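Local coordinates for protein cocosin 1 acidic chain (Cocos nucifera, PDB 5WPW) that serves as an 11S globulin seed storage protein, a nutrient reservoir of coconut that assembles as a hexamer and is a potential food allergen, at residues G268-L273 / V411-P416; V299-N304 / T373-T378. The protein carries 2 engineered substitutions. All coordinates share one frame; numbering follows the deposited sequence.

Contact 1 of 2, residues G268-L273 / V411-P416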
ATOM      1  N   GLY A 268      -4.837 -32.350  19.760  1.00 27.80           N
ATOM      2  CA  GLY A 268      -3.620 -31.563  19.671  1.00 28.56           C
ATOM      3  C   GLY A 268      -3.910 -30.107  19.365  1.00 29.10           C
ATOM      4  O   GLY A 268      -5.002 -29.591  19.642  1.00 28.51           O
ATOM      5  N   ARG A 269      -2.905 -29.419  18.814  1.00 25.52           N
ATOM      6  CA  ARG A 269      -3.024 -27.986  18.617  1.00 28.83           C
ATOM      7  C   ARG A 269      -2.177 -27.567  17.420  1.00 27.98           C
ATOM      8  O   ARG A 269      -1.249 -28.272  17.018  1.00 24.83           O
ATOM      9  CB  ARG A 269      -2.603 -27.216  19.870  1.00 28.02           C
ATOM     10  CG  ARG A 269      -1.279 -27.705  20.481  1.00 26.59           C
ATOM     11  CD  ARG A 269      -0.815 -26.834  21.617  1.00 32.91           C
ATOM     12  NE  ARG A 269       0.335 -27.403  22.327  1.00 32.72           N
ATOM     13  CZ  ARG A 269       1.600 -27.188  21.983  1.00 37.69           C
ATOM     14  NH1 ARG A 269       1.883 -26.423  20.931  1.00 30.18           N
ATOM     15  NH2 ARG A 269       2.589 -27.722  22.695  1.00 34.92           N
ATOM     16  N   ILE A 270      -2.533 -26.417  16.842  1.00 27.64           N
ATOM     17  CA  ILE A 270      -1.751 -25.768  15.790  1.00 25.88           C
ATOM     18  C   ILE A 270      -1.623 -24.291  16.115  1.00 26.56           C
ATOM     19  O   ILE A 270      -2.587 -23.646  16.539  1.00 23.44           O
ATOM     20  CB  ILE A 270      -2.388 -25.922  14.399  1.00 29.36           C
ATOM     21  CG1 ILE A 270      -2.696 -27.376  14.080  1.00 31.28           C
ATOM     22  CG2 ILE A 270      -1.480 -25.290  13.337  1.00 29.36           C
ATOM     23  CD1 ILE A 270      -3.372 -27.530  12.749  1.00 30.14           C
ATOM     24  N   THR A 271      -0.441 -23.740  15.855  1.00 25.66           N
ATOM     25  CA  THR A 271      -0.151 -22.338  16.105  1.00 21.22           C
ATOM     26  C   THR A 271       0.540 -21.830  14.853  1.00 27.14           C
ATOM     27  O   THR A 271       1.507 -22.438  14.391  1.00 27.75           O
ATOM     28  CB  THR A 271       0.732 -22.172  17.351  1.00 27.84           C
ATOM     29  OG1 THR A 271       0.076 -22.784  18.465  1.00 30.37           O
ATOM     30  CG2 THR A 271       0.945 -20.717  17.659  1.00 25.89           C
ATOM     31  N   THR A 272      -0.011 -20.786  14.265  1.00 26.72           N
ATOM     32  CA  THR A 272       0.471 -20.226  13.014  1.00 24.04           C
ATOM     33  C   THR A 272       1.291 -18.973  13.288  1.00 25.09           C
ATOM     34  O   THR A 272       0.982 -18.198  14.188  1.00 25.06           O
ATOM     35  CB  THR A 272      -0.718 -19.879  12.123  1.00 28.87           C
ATOM     36  OG1 THR A 272      -1.501 -21.066  11.903  1.00 35.00           O
ATOM     37  CG2 THR A 272      -0.266 -19.260  10.779  1.00 29.49           C
ATOM     38  N   LEU A 273       2.293 -18.739  12.463  1.00 24.62           N
ATOM     39  CA  LEU A 273       3.091 -17.519  12.577  1.00 25.41           C
ATOM     40  C   LEU A 273       3.203 -16.908  11.192  1.00 21.87           C
ATOM     41  O   LEU A 273       3.753 -17.537  10.289  1.00 24.24           O
ATOM     42  CB  LEU A 273       4.471 -17.814  13.155  1.00 22.44           C
ATOM     43  CG  LEU A 273       5.389 -16.615  13.382  1.00 24.64           C
ATOM     44  CD1 LEU A 273       4.686 -15.557  14.179  1.00 27.82           C
ATOM     45  CD2 LEU A 273       6.614 -17.078  14.138  1.00 32.94           C
ATOM     46  N   VAL A 411     -12.375 -29.032  12.887  1.00 36.88           N
ATOM     47  CA  VAL A 411     -11.171 -28.276  12.555  1.00 35.53           C
ATOM     48  C   VAL A 411     -10.115 -29.215  11.990  1.00 39.61           C
ATOM     49  O   VAL A 411     -10.349 -30.418  11.853  1.00 49.19           O
ATOM     50  CB  VAL A 411     -10.636 -27.535  13.797  1.00 40.91           C
ATOM     51  CG1 VAL A 411     -11.640 -26.539  14.292  1.00 37.35           C
ATOM     52  CG2 VAL A 411     -10.289 -28.539  14.927  1.00 44.09           C
ATOM     53  N   ALA A 412      -8.930 -28.684  11.682  1.00 43.58           N
ATOM     54  CA  ALA A 412      -7.918 -29.477  10.986  1.00 41.27           C
ATOM     55  C   ALA A 412      -7.381 -30.643  11.818  1.00 39.46           C
ATOM     56  O   ALA A 412      -6.826 -31.589  11.240  1.00 37.33           O
ATOM     57  CB  ALA A 412      -6.760 -28.583  10.554  1.00 42.62           C
ATOM     58  N   ILE A 413      -7.535 -30.604  13.140  1.00 39.05           N
ATOM     59  CA  ILE A 413      -7.039 -31.656  14.025  1.00 37.06           C
ATOM     60  C   ILE A 413      -8.179 -32.640  14.246  1.00 41.63           C
ATOM     61  O   ILE A 413      -9.143 -32.332  14.950  1.00 42.54           O
ATOM     62  CB  ILE A 413      -6.531 -31.094  15.360  1.00 37.86           C
ATOM     63  CG1 ILE A 413      -5.385 -30.110  15.139  1.00 35.46           C
ATOM     64  CG2 ILE A 413      -6.065 -32.241  16.285  1.00 36.16           C
ATOM     65  CD1 ILE A 413      -4.004 -30.740  15.293  1.00 36.65           C
ATOM     66  N   PHE A 414      -8.060 -33.818  13.643  1.00 40.57           N
ATOM     67  CA  PHE A 414      -9.097 -34.838  13.666  1.00 44.09           C
ATOM     68  C   PHE A 414      -8.801 -35.809  14.803  1.00 44.53           C
ATOM     69  O   PHE A 414      -7.766 -36.485  14.792  1.00 47.49           O
ATOM     70  CB  PHE A 414      -9.135 -35.581  12.332  1.00 42.41           C
ATOM     71  CG  PHE A 414      -9.809 -34.830  11.225  1.00 38.05           C
ATOM     72  CD1 PHE A 414     -10.425 -33.603  11.452  1.00 38.62           C
ATOM     73  CD2 PHE A 414      -9.830 -35.351   9.945  1.00 39.57           C
ATOM     74  CE1 PHE A 414     -11.041 -32.921  10.410  1.00 37.93           C
ATOM     75  CE2 PHE A 414     -10.449 -34.673   8.898  1.00 33.49           C
ATOM     76  CZ  PHE A 414     -11.058 -33.464   9.130  1.00 36.77           C
ATOM     77  N   THR A 415      -9.686 -35.867  15.788  1.00 48.85           N
ATOM     78  CA  THR A 415      -9.455 -36.767  16.906  1.00 45.91           C
ATOM     79  C   THR A 415      -9.701 -38.212  16.475  1.00 52.01           C
ATOM     80  O   THR A 415     -10.698 -38.497  15.800  1.00 54.04           O
ATOM     81  CB  THR A 415     -10.349 -36.408  18.089  1.00 46.62           C
ATOM     82  OG1 THR A 415     -11.663 -36.066  17.628  1.00 47.01           O
ATOM     83  CG2 THR A 415      -9.756 -35.235  18.825  1.00 44.74           C
ATOM     84  N   PRO A 416      -8.822 -39.151  16.867  1.00 53.43           N
ATOM     85  CA  PRO A 416      -8.758 -40.564  16.455  1.00 54.55           C
ATOM     86  C   PRO A 416     -10.109 -41.290  16.431  1.00 57.23           C
ATOM     87  O   PRO A 416     -10.909 -41.117  17.347  1.00 56.66           O
ATOM     88  CB  PRO A 416      -7.833 -41.202  17.516  1.00 49.18           C
ATOM     89  CG  PRO A 416      -7.687 -40.180  18.610  1.00 46.12           C
ATOM     90  CD  PRO A 416      -7.841 -38.857  17.930  1.00 51.99           C
TER
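Ile413 packs against the backbone of Gly268 and Arg269 and against the side chain of Ile270. Its two branches divide the work. Ile413 CG2 lies 3.7 Å from Gly268 N. Ile413 CD1, at the end of the longer branch, reaches Arg269 N at 3.9 Å and Ile270 CG1 at 3.8 Å. The chi2 of Ile413, -96°, is off the usual staggered values and turns this methyl to the strand. The side chains of Ile270 and Ile413 run antiparallel and touch along their flanks: Ile413 CG1 is 4.0 Å from Ile270 CG1. At the backbone angles of Gly268 a CB would press against the carbonyl O of the preceding residue, which by itself calls for glycine. The contact joins two layers of the second cupin domain. Strand 268-273 belongs to the sheet that also holds 262-264 and 287-293. The short strand 413-414 pairs with 298-304 in the other sheet. The tight part is formed by Gly268, Ile270 and Ile413, all buried. Leu293 and Val262 lie beside it, touching Ile413 and Ile270 respectively. The margins are looser. Ala412, partly exposed, brings its CB only to 4.2 Å from Ile270 CD1. Arg269 starts out away from 411-416, and its side chain makes no contact with that segment; it lies instead on Pro257, Arg290 and Val292, partly open to solvent.

Contact 2 of 2, residues V299-N304 / T373-T378. Engineered in segment 373-378: Ile374 (natural residue Val).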
ATOM      1  N   VAL A 299      -3.833 -34.808  11.326  1.00 36.97           N
ATOM      2  CA  VAL A 299      -4.054 -33.568  10.605  1.00 32.97           C
ATOM      3  C   VAL A 299      -4.832 -33.907   9.336  1.00 30.03           C
ATOM      4  O   VAL A 299      -4.403 -34.752   8.545  1.00 32.79           O
ATOM      5  CB  VAL A 299      -2.733 -32.855  10.281  1.00 32.72           C
ATOM      6  CG1 VAL A 299      -3.025 -31.497   9.660  1.00 33.94           C
ATOM      7  CG2 VAL A 299      -1.913 -32.653  11.536  1.00 37.30           C
ATOM      8  N   SER A 300      -5.975 -33.258   9.168  1.00 29.18           N
ATOM      9  CA  SER A 300      -6.829 -33.424   8.002  1.00 33.73           C
ATOM     10  C   SER A 300      -6.010 -33.359   6.714  1.00 34.16           C
ATOM     11  O   SER A 300      -5.065 -32.556   6.622  1.00 32.60           O
ATOM     12  CB  SER A 300      -7.897 -32.324   8.008  1.00 37.18           C
ATOM     13  OG  SER A 300      -8.873 -32.493   6.987  1.00 44.26           O
ATOM     14  N   PRO A 301      -6.313 -34.197   5.722  1.00 33.79           N
ATOM     15  CA  PRO A 301      -5.684 -34.051   4.402  1.00 29.57           C
ATOM     16  C   PRO A 301      -5.831 -32.626   3.889  1.00 29.95           C
ATOM     17  O   PRO A 301      -6.893 -32.015   3.994  1.00 27.64           O
ATOM     18  CB  PRO A 301      -6.454 -35.047   3.523  1.00 32.67           C
ATOM     19  CG  PRO A 301      -6.996 -36.043   4.472  1.00 35.15           C
ATOM     20  CD  PRO A 301      -7.260 -35.326   5.761  1.00 29.41           C
ATOM     21  N   HIS A 302      -4.731 -32.082   3.381  1.00 26.37           N
ATOM     22  CA  HIS A 302      -4.710 -30.692   2.951  1.00 25.98           C
ATOM     23  C   HIS A 302      -3.635 -30.533   1.895  1.00 25.83           C
ATOM     24  O   HIS A 302      -2.741 -31.383   1.751  1.00 26.08           O
ATOM     25  CB  HIS A 302      -4.461 -29.723   4.120  1.00 27.54           C
ATOM     26  CG  HIS A 302      -3.150 -29.944   4.827  1.00 24.77           C
ATOM     27  ND1 HIS A 302      -2.956 -30.970   5.732  1.00 26.36           N
ATOM     28  CD2 HIS A 302      -1.981 -29.255   4.783  1.00 27.83           C
ATOM     29  CE1 HIS A 302      -1.715 -30.925   6.183  1.00 31.76           C
ATOM     30  NE2 HIS A 302      -1.105 -29.890   5.632  1.00 28.72           N
ATOM     31  N   TRP A 303      -3.727 -29.434   1.147  1.00 24.30           N
ATOM     32  CA  TRP A 303      -2.588 -28.990   0.367  1.00 23.01           C
ATOM     33  C   TRP A 303      -2.219 -27.552   0.718  1.00 25.89           C
ATOM     34  O   TRP A 303      -3.057 -26.760   1.167  1.00 23.50           O
ATOM     35  CB  TRP A 303      -2.865 -29.146  -1.137  1.00 23.09           C
ATOM     36  CG  TRP A 303      -3.876 -28.218  -1.722  1.00 22.00           C
ATOM     37  CD1 TRP A 303      -3.649 -26.956  -2.258  1.00 20.73           C
ATOM     38  CD2 TRP A 303      -5.253 -28.484  -1.890  1.00 23.81           C
ATOM     39  NE1 TRP A 303      -4.826 -26.439  -2.733  1.00 25.21           N
ATOM     40  CE2 TRP A 303      -5.828 -27.357  -2.525  1.00 28.90           C
ATOM     41  CE3 TRP A 303      -6.074 -29.575  -1.562  1.00 28.87           C
ATOM     42  CZ2 TRP A 303      -7.194 -27.286  -2.834  1.00 31.56           C
ATOM     43  CZ3 TRP A 303      -7.421 -29.509  -1.886  1.00 33.21           C
ATOM     44  CH2 TRP A 303      -7.974 -28.369  -2.502  1.00 28.90           C
ATOM     45  N   ASN A 304      -0.935 -27.233   0.554  1.00 26.13           N
ATOM     46  CA  ASN A 304      -0.471 -25.871   0.729  1.00 23.60           C
ATOM     47  C   ASN A 304      -0.786 -25.080  -0.526  1.00 17.80           C
ATOM     48  O   ASN A 304      -0.400 -25.476  -1.628  1.00 23.42           O
ATOM     49  CB  ASN A 304       1.030 -25.833   0.996  1.00 27.51           C
ATOM     50  CG  ASN A 304       1.367 -26.344   2.368  1.00 25.71           C
ATOM     51  OD1 ASN A 304       1.178 -25.644   3.360  1.00 26.65           O
ATOM     52  ND2 ASN A 304       1.845 -27.578   2.438  1.00 24.18           N
ATOM     53  N   THR A 373      -7.903 -27.552   3.298  1.00 29.02           N
ATOM     54  CA  THR A 373      -8.251 -28.918   3.689  1.00 25.72           C
ATOM     55  C   THR A 373      -9.174 -29.564   2.648  1.00 24.87           C
ATOM     56  O   THR A 373      -9.849 -28.890   1.869  1.00 26.35           O
ATOM     57  CB  THR A 373      -8.923 -28.952   5.058  1.00 29.53           C
ATOM     58  OG1 THR A 373     -10.050 -28.073   5.068  1.00 29.09           O
ATOM     59  CG2 THR A 373      -7.959 -28.549   6.160  1.00 34.94           C
ATOM     60  N   ILE A 374      -9.169 -30.896   2.627  1.00 32.23           N
ATOM     61  CA  ILE A 374     -10.021 -31.666   1.722  1.00 32.46           C
ATOM     62  C   ILE A 374     -11.342 -32.024   2.379  1.00 33.41           C
ATOM     63  O   ILE A 374     -12.391 -31.900   1.750  1.00 35.29           O
ATOM     64  CB  ILE A 374      -9.265 -32.921   1.236  1.00 34.77           C
ATOM     65  CG1 ILE A 374      -7.995 -32.505   0.500  1.00 31.26           C
ATOM     66  CG2 ILE A 374     -10.107 -33.736   0.278  1.00 31.48           C
ATOM     67  CD1 ILE A 374      -7.190 -33.651  -0.075  1.00 32.65           C
ATOM     68  N   VAL A 375     -11.293 -32.459   3.643  1.00 34.32           N
ATOM     69  CA  VAL A 375     -12.456 -32.723   4.480  1.00 36.78           C
ATOM     70  C   VAL A 375     -12.367 -31.865   5.732  1.00 32.83           C
ATOM     71  O   VAL A 375     -11.276 -31.485   6.170  1.00 34.21           O
ATOM     72  CB  VAL A 375     -12.567 -34.211   4.868  1.00 37.64           C
ATOM     73  CG1 VAL A 375     -13.232 -34.982   3.748  1.00 39.81           C
ATOM     74  CG2 VAL A 375     -11.191 -34.777   5.198  1.00 34.30           C
ATOM     75  N   GLY A 376     -13.520 -31.558   6.307  1.00 30.50           N
ATOM     76  CA  GLY A 376     -13.576 -30.769   7.521  1.00 33.59           C
ATOM     77  C   GLY A 376     -14.355 -29.485   7.324  1.00 32.05           C
ATOM     78  O   GLY A 376     -14.883 -29.202   6.250  1.00 36.95           O
ATOM     79  N   LYS A 377     -14.398 -28.690   8.395  1.00 33.51           N
ATOM     80  CA  LYS A 377     -15.333 -27.571   8.436  1.00 34.46           C
ATOM     81  C   LYS A 377     -14.998 -26.486   7.411  1.00 39.08           C
ATOM     82  O   LYS A 377     -15.905 -25.793   6.928  1.00 41.55           O
ATOM     83  CB  LYS A 377     -15.395 -27.000   9.854  1.00 36.39           C
ATOM     84  CG  LYS A 377     -14.220 -26.155  10.288  1.00 40.33           C
ATOM     85  CD  LYS A 377     -14.689 -25.074  11.253  1.00 39.74           C
ATOM     86  CE  LYS A 377     -15.170 -25.688  12.565  1.00 39.03           C
ATOM     87  NZ  LYS A 377     -16.268 -24.898  13.209  1.00 41.70           N
ATOM     88  N   THR A 378     -13.733 -26.342   7.034  1.00 32.60           N
ATOM     89  CA  THR A 378     -13.332 -25.279   6.116  1.00 39.12           C
ATOM     90  C   THR A 378     -12.821 -25.825   4.788  1.00 39.81           C
ATOM     91  O   THR A 378     -11.940 -25.229   4.166  1.00 40.52           O
ATOM     92  CB  THR A 378     -12.259 -24.397   6.755  1.00 36.16           C
ATOM     93  OG1 THR A 378     -11.122 -25.197   7.097  1.00 42.64           O
ATOM     94  CG2 THR A 378     -12.771 -23.718   8.004  1.00 38.53           C
TER
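In the second cupin domain, strand 298-304 is flanked by the short strand 371-373, and this contact lies where that partner ends and its loop begins. His302 and Thr373 form an antiparallel non-hydrogen-bonded pair, with their CA atoms 4.0 Å apart. Next to it, Ile374 N donates to Pro301 O at 2.9 Å, at an N-H...O angle of 157°. Ser300 OG donates to Val375 O at 2.7 Å; chi1 of -173° sets the hydroxyl opposite the backbone N and carries it to the loop. Apolar contacts of Pro301, Trp303, Ile374 and Val375 surround these bonds. The engineered Ile374 (Val in nature) puts CD1 3.9 Å from Pro301 CB. Ile374 CG1 sits at the edge of the Trp303 ring, near its plane, 3.9 Å from Trp303 CZ3. Val375 CG2 meets Pro301 CD at 4.0 Å. Within the strand, His302 ND1 donates to Ser300 O at 2.8 Å, with the acceptor close to the imidazole plane, which fixes the ring's rotation. A neighbouring subunit packs Ala191 of its helix 185-192 on Pro301, and its Gly121 O accepts a hydrogen bond from Trp303 NE1. Strand 348-354 runs along one edge of 298-304; 371-373 and 413-414, whose Phe414 touches Val375, line the other.

The centres of contact 1 and contact 2 lie about 11 Å apart. Along the chain the order is 268-273, 299-304, 373-378, 411-416, so both segments of contact 2 fall between those of contact 1. Strands 413-414 and 298-304 are neighbours in one sheet and link the two sites. Ala412 O and Ser300 N are 2.8 Å apart, a probable hydrogen bond. Phe414 packs its ring end, CZ, on Ser300 OG at 3.2 Å. Residues 412-414, near the end of the modelled chain, bridge the two sheets of the second cupin domain, next to loop 373-378, which meets two neighbouring subunits of the hexamer.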